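Local coordinates for protein probable dehydrogenase (Bordetella bronchiseptica, PDB 3MOI) that probably acts as an NAD(P)-dependent oxidoreductase of the GFO/IDH/MocA family, joining a nucleotide-binding Rossmann domain to a C-terminal domain built on a beta sheet, at residues Ile186-Met200 and Asn213-Ala226. Residues are numbered along the deposited sequence; the frame is centred on the assembly and turned at random.
Sequences IKTITGQRITAVRAM and NCAAMLTLEDGACA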
loop_
_atom_site.group_PDB
_atom_site.type_symbol
_atom_site.label_atom_id
_atom_site.label_comp_id
_atom_site.label_asym_id
_atom_site.label_seq_id
_atom_site.Cartn_x
_atom_site.Cartn_y
_atom_site.Cartn_z
ATOM N N ILE A 186 10.845 -7.638 -5.032
ATOM C CA ILE A 186 10.906 -7.844 -3.590
ATOM C C ILE A 186 12.073 -8.766 -3.288
ATOM O O ILE A 186 12.904 -8.448 -2.489
ATOM C CB ILE A 186 9.611 -8.382 -3.078
ATOM C CG1 ILE A 186 8.520 -7.292 -3.155
ATOM C CG2 ILE A 186 9.740 -8.840 -1.692
ATOM C CD1 ILE A 186 7.123 -7.826 -2.973
ATOM N N LYS A 187 12.199 -9.878 -3.975
ATOM C CA LYS A 187 13.367 -10.699 -3.795
ATOM C C LYS A 187 14.707 -9.997 -4.070
ATOM O O LYS A 187 15.710 -10.238 -3.382
ATOM C CB LYS A 187 13.266 -11.876 -4.696
ATOM C CG LYS A 187 12.111 -12.841 -4.326
ATOM C CD LYS A 187 12.493 -14.236 -4.828
ATOM C CE LYS A 187 12.172 -14.452 -6.208
ATOM N NZ LYS A 187 12.500 -15.846 -6.580
ATOM N N THR A 188 14.746 -9.181 -5.100
ATOM C CA THR A 188 15.972 -8.518 -5.456
ATOM C C THR A 188 16.393 -7.480 -4.393
ATOM O O THR A 188 17.517 -7.497 -3.911
ATOM C CB THR A 188 15.807 -7.825 -6.787
ATOM O OG1 THR A 188 15.663 -8.797 -7.844
ATOM C CG2 THR A 188 16.993 -6.903 -7.068
ATOM N N ILE A 189 15.457 -6.596 -3.989
ATOM C CA ILE A 189 15.717 -5.612 -2.965
ATOM C C ILE A 189 16.135 -6.317 -1.692
ATOM O O ILE A 189 17.059 -5.868 -1.047
ATOM C CB ILE A 189 14.484 -4.751 -2.711
ATOM C CG1 ILE A 189 14.218 -3.843 -3.911
ATOM C CG2 ILE A 189 14.632 -3.874 -1.452
ATOM C CD1 ILE A 189 12.712 -3.430 -4.103
ATOM N N THR A 190 15.469 -7.378 -1.279
ATOM C CA THR A 190 15.780 -7.843 0.036
ATOM C C THR A 190 16.835 -8.901 0.060
ATOM O O THR A 190 17.423 -9.139 1.067
ATOM C CB THR A 190 14.587 -8.428 0.771
ATOM O OG1 THR A 190 14.190 -9.652 0.138
ATOM C CG2 THR A 190 13.430 -7.395 0.833
ATOM N N GLY A 191 17.075 -9.583 -1.033
ATOM C CA GLY A 191 17.860 -10.819 -0.941
ATOM C C GLY A 191 17.305 -11.928 -0.050
ATOM O O GLY A 191 18.047 -12.809 0.307
ATOM N N GLN A 192 16.023 -11.893 0.321
ATOM C CA GLN A 192 15.441 -12.956 1.151
ATOM C C GLN A 192 14.458 -13.896 0.432
ATOM O O GLN A 192 13.766 -13.528 -0.492
ATOM C CB GLN A 192 14.766 -12.339 2.332
ATOM C CG GLN A 192 15.749 -11.656 3.347
ATOM C CD GLN A 192 15.011 -11.301 4.598
ATOM O OE1 GLN A 192 14.564 -12.212 5.333
ATOM N NE2 GLN A 192 14.823 -9.981 4.855
ATOM N N ARG A 193 14.431 -15.148 0.859
ATOM C CA ARG A 193 13.433 -16.066 0.446
ATOM C C ARG A 193 12.061 -15.637 0.992
ATOM O O ARG A 193 11.911 -15.178 2.130
ATOM C CB ARG A 193 13.786 -17.471 0.907
ATOM C CG ARG A 193 12.754 -18.554 0.488
ATOM C CD ARG A 193 13.268 -19.976 0.709
ATOM N NE ARG A 193 12.175 -20.922 0.991
ATOM C CZ ARG A 193 11.588 -21.671 0.060
ATOM N NH1 ARG A 193 11.993 -21.581 -1.209
ATOM N NH2 ARG A 193 10.586 -22.485 0.382
ATOM N N ILE A 194 11.058 -15.792 0.145
ATOM C CA ILE A 194 9.704 -15.616 0.539
ATOM C C ILE A 194 9.255 -16.916 1.186
ATOM O O ILE A 194 9.215 -17.935 0.526
ATOM C CB ILE A 194 8.869 -15.300 -0.705
ATOM C CG1 ILE A 194 9.335 -13.962 -1.283
ATOM C CG2 ILE A 194 7.441 -15.269 -0.341
ATOM C CD1 ILE A 194 8.804 -13.565 -2.628
ATOM N N THR A 195 8.907 -16.888 2.450
ATOM C CA THR A 195 8.555 -18.122 3.204
ATOM C C THR A 195 7.079 -18.253 3.509
ATOM O O THR A 195 6.649 -19.300 3.935
ATOM C CB THR A 195 9.268 -18.221 4.580
ATOM O OG1 THR A 195 8.992 -17.025 5.316
ATOM C CG2 THR A 195 10.793 -18.358 4.399
ATOM N N ALA A 196 6.279 -17.223 3.291
ATOM C CA ALA A 196 4.827 -17.427 3.420
ATOM C C ALA A 196 4.063 -16.389 2.586
ATOM O O ALA A 196 4.567 -15.315 2.318
ATOM C CB ALA A 196 4.400 -17.376 4.888
ATOM N N VAL A 197 2.844 -16.730 2.204
ATOM C CA VAL A 197 2.029 -15.934 1.298
ATOM C C VAL A 197 0.598 -15.950 1.782
ATOM O O VAL A 197 -0.022 -17.039 1.851
ATOM C CB VAL A 197 1.992 -16.520 -0.096
ATOM C CG1 VAL A 197 1.159 -15.634 -0.985
ATOM C CG2 VAL A 197 3.374 -16.717 -0.641
ATOM N N ARG A 198 0.086 -14.756 2.097
ATOM C CA ARG A 198 -1.323 -14.534 2.242
ATOM C C ARG A 198 -1.776 -13.600 1.121
ATOM O O ARG A 198 -1.309 -12.444 1.061
ATOM C CB ARG A 198 -1.609 -13.891 3.601
ATOM C CG ARG A 198 -3.058 -13.532 3.842
ATOM C CD ARG A 198 -3.990 -14.766 3.774
ATOM N NE ARG A 198 -5.376 -14.361 3.952
ATOM C CZ ARG A 198 -6.292 -14.372 2.997
ATOM N NH1 ARG A 198 -5.963 -14.840 1.810
ATOM N NH2 ARG A 198 -7.544 -13.938 3.248
ATOM N N ALA A 199 -2.688 -14.065 0.257
ATOM C CA ALA A 199 -3.190 -13.228 -0.855
ATOM C C ALA A 199 -4.678 -13.458 -1.152
ATOM O O ALA A 199 -5.201 -14.503 -0.831
ATOM C CB ALA A 199 -2.379 -13.447 -2.079
ATOM N N MET A 200 -5.313 -12.473 -1.784
ATOM C CA MET A 200 -6.716 -12.485 -2.218
ATOM C C MET A 200 -6.612 -12.000 -3.632
ATOM O O MET A 200 -5.885 -11.051 -3.857
ATOM C CB MET A 200 -7.485 -11.408 -1.463
ATOM C CG MET A 200 -9.004 -11.220 -1.878
ATOM S SD MET A 200 -9.460 -9.483 -1.986
ATOM C CE MET A 200 -8.478 -9.051 -3.413
ATOM N N ASN A 213 -7.046 -8.029 -10.129
ATOM C CA ASN A 213 -6.425 -7.424 -8.927
ATOM C C ASN A 213 -5.988 -8.387 -7.864
ATOM O O ASN A 213 -6.545 -9.465 -7.673
ATOM C CB ASN A 213 -7.350 -6.408 -8.285
ATOM C CG ASN A 213 -8.668 -7.037 -7.754
ATOM O OD1 ASN A 213 -9.404 -7.645 -8.487
ATOM N ND2 ASN A 213 -8.944 -6.857 -6.504
ATOM N N CYS A 214 -5.062 -7.941 -7.048
ATOM C CA CYS A 214 -4.570 -8.801 -6.018
ATOM C C CYS A 214 -4.083 -8.015 -4.880
ATOM O O CYS A 214 -3.383 -7.060 -5.091
ATOM C CB CYS A 214 -3.387 -9.555 -6.540
ATOM S SG CYS A 214 -2.461 -10.472 -5.277
ATOM N N ALA A 215 -4.380 -8.482 -3.670
ATOM C CA ALA A 215 -3.777 -7.941 -2.477
ATOM C C ALA A 215 -3.047 -9.070 -1.767
ATOM O O ALA A 215 -3.649 -10.135 -1.541
ATOM C CB ALA A 215 -4.864 -7.231 -1.523
ATOM N N ALA A 216 -1.775 -8.827 -1.427
ATOM C CA ALA A 216 -0.936 -9.853 -0.776
ATOM C C ALA A 216 0.021 -9.327 0.249
ATOM O O ALA A 216 0.548 -8.230 0.111
ATOM C CB ALA A 216 -0.106 -10.688 -1.834
ATOM N N MET A 217 0.267 -10.170 1.252
ATOM C CA MET A 217 1.289 -9.962 2.210
ATOM C C MET A 217 2.248 -11.144 2.116
ATOM O O MET A 217 1.873 -12.339 2.365
ATOM C CB MET A 217 0.765 -9.834 3.644
ATOM C CG MET A 217 1.856 -9.087 4.497
ATOM S SD MET A 217 1.605 -8.706 6.189
ATOM C CE MET A 217 -0.065 -8.767 5.959
ATOM N N LEU A 218 3.490 -10.804 1.837
ATOM C CA LEU A 218 4.527 -11.786 1.667
ATOM C C LEU A 218 5.397 -11.801 2.911
ATOM O O LEU A 218 5.975 -10.746 3.296
ATOM C CB LEU A 218 5.379 -11.402 0.450
ATOM C CG LEU A 218 5.014 -11.857 -0.971
ATOM C CD1 LEU A 218 3.586 -12.020 -1.211
ATOM C CD2 LEU A 218 5.687 -11.003 -2.076
ATOM N N THR A 219 5.520 -12.948 3.548
ATOM C CA THR A 219 6.427 -13.024 4.675
ATOM C C THR A 219 7.850 -13.432 4.196
ATOM O O THR A 219 8.023 -14.410 3.496
ATOM C CB THR A 219 5.951 -14.027 5.704
ATOM O OG1 THR A 219 4.655 -13.629 6.158
ATOM C CG2 THR A 219 6.950 -14.096 6.890
ATOM N N LEU A 220 8.854 -12.672 4.589
ATOM C CA LEU A 220 10.200 -12.982 4.230
ATOM C C LEU A 220 10.840 -13.710 5.406
ATOM O O LEU A 220 10.263 -13.993 6.433
ATOM C CB LEU A 220 10.957 -11.733 3.849
ATOM C CG LEU A 220 10.334 -10.851 2.768
ATOM C CD1 LEU A 220 11.201 -9.641 2.572
ATOM C CD2 LEU A 220 10.156 -11.564 1.453
ATOM N N GLU A 221 12.068 -14.045 5.251
ATOM C CA GLU A 221 12.591 -15.187 5.943
ATOM C C GLU A 221 13.153 -14.735 7.258
ATOM O O GLU A 221 13.137 -15.518 8.210
ATOM C CB GLU A 221 13.607 -15.819 5.005
ATOM C CG GLU A 221 14.617 -16.748 5.492
ATOM C CD GLU A 221 15.567 -17.116 4.266
ATOM O OE1 GLU A 221 15.986 -16.193 3.427
ATOM O OE2 GLU A 221 15.816 -18.353 4.139
ATOM N N ASP A 222 13.629 -13.488 7.354
ATOM C CA ASP A 222 14.122 -12.999 8.661
ATOM C C ASP A 222 12.986 -12.383 9.478
ATOM O O ASP A 222 13.233 -11.821 10.509
ATOM C CB ASP A 222 15.322 -12.029 8.510
ATOM C CG ASP A 222 14.906 -10.611 8.025
ATOM O OD1 ASP A 222 13.715 -10.452 7.625
ATOM O OD2 ASP A 222 15.767 -9.660 8.042
ATOM N N GLY A 223 11.744 -12.483 9.004
ATOM C CA GLY A 223 10.584 -11.909 9.705
ATOM C C GLY A 223 10.102 -10.623 9.056
ATOM O O GLY A 223 8.953 -10.220 9.261
ATOM N N ALA A 224 10.947 -9.980 8.242
ATOM C CA ALA A 224 10.477 -8.848 7.440
ATOM C C ALA A 224 9.283 -9.300 6.569
ATOM O O ALA A 224 9.209 -10.465 6.192
ATOM C CB ALA A 224 11.595 -8.309 6.616
ATOM N N CYS A 225 8.349 -8.399 6.291
ATOM C CA CYS A 225 7.288 -8.655 5.286
ATOM C C CYS A 225 7.176 -7.600 4.188
ATOM O O CYS A 225 7.566 -6.474 4.377
ATOM C CB CYS A 225 5.939 -8.748 5.953
ATOM S SG CYS A 225 5.917 -10.005 7.269
ATOM N N ALA A 226 6.621 -7.998 3.051
ATOM C CA ALA A 226 6.336 -7.134 1.933
ATOM C C ALA A 226 4.835 -7.176 1.612
ATOM O O ALA A 226 4.250 -8.220 1.474
ATOM C CB ALA A 226 7.050 -7.618 0.781
#
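With CG turned anti to its carbonyl carbon (chi1 -67°) and the chain extended beyond, Gln192 lays its amide against the turn from Leu220 to Gly223. Its OE1 takes the backbone N of Asp222 at 2.6 Å, the donor lying nearly in line with the amide C=O, and a weak bond from Glu221 N besides; a long, neutral side chain with an acceptor at its end suits a turn that offers two successive backbone N-H groups, those of Glu221 and Asp222. The amide and the Asp222 carboxylate stand at 76° to each other, while Asp222 OD1 accepts from Ala224 N in an Asx turn. Glu221, CG anti to its own N, answers in return: OE1 receives Arg193 N at 3.2 Å, met from above the carboxylate plane.

Beyond this, strands 194-202 and 213-220 pair antiparallel, with reciprocal bonds between Arg198 and Met217 and between Met200 and Ala215. A classic beta bulge interrupts the register, Thr195 and Ala196 both facing Thr219, whose O receives Thr195 N at 2.8 Å. On one face the branched side chains of Leu218 and Leu220 pack against helix 179-190: Leu220 CD1 meets Thr190 CG2 tip to tip at 3.6 Å, and Leu218 CD2 packs on Ile186 CD1 at 3.6 Å. Farther along that face small residues let the strands come close, Ala199 CB touching Ala216 CB at 3.6 Å. Val197 and Ala199, on this same face, also pack against helix 362-381. The other face carries Arg198, Met217 and Thr219 toward the second subunit, where Arg198 bonds Gln384 and Thr219 of that chain and Met217 packs on its counterpart.

One face covered by helices and the other pressed against a partner subunit is the pattern of the open, predominantly antiparallel sheet in the GFO/IDH/MocA C-terminal domain, here at its 194-202/213-220 beta hairpin.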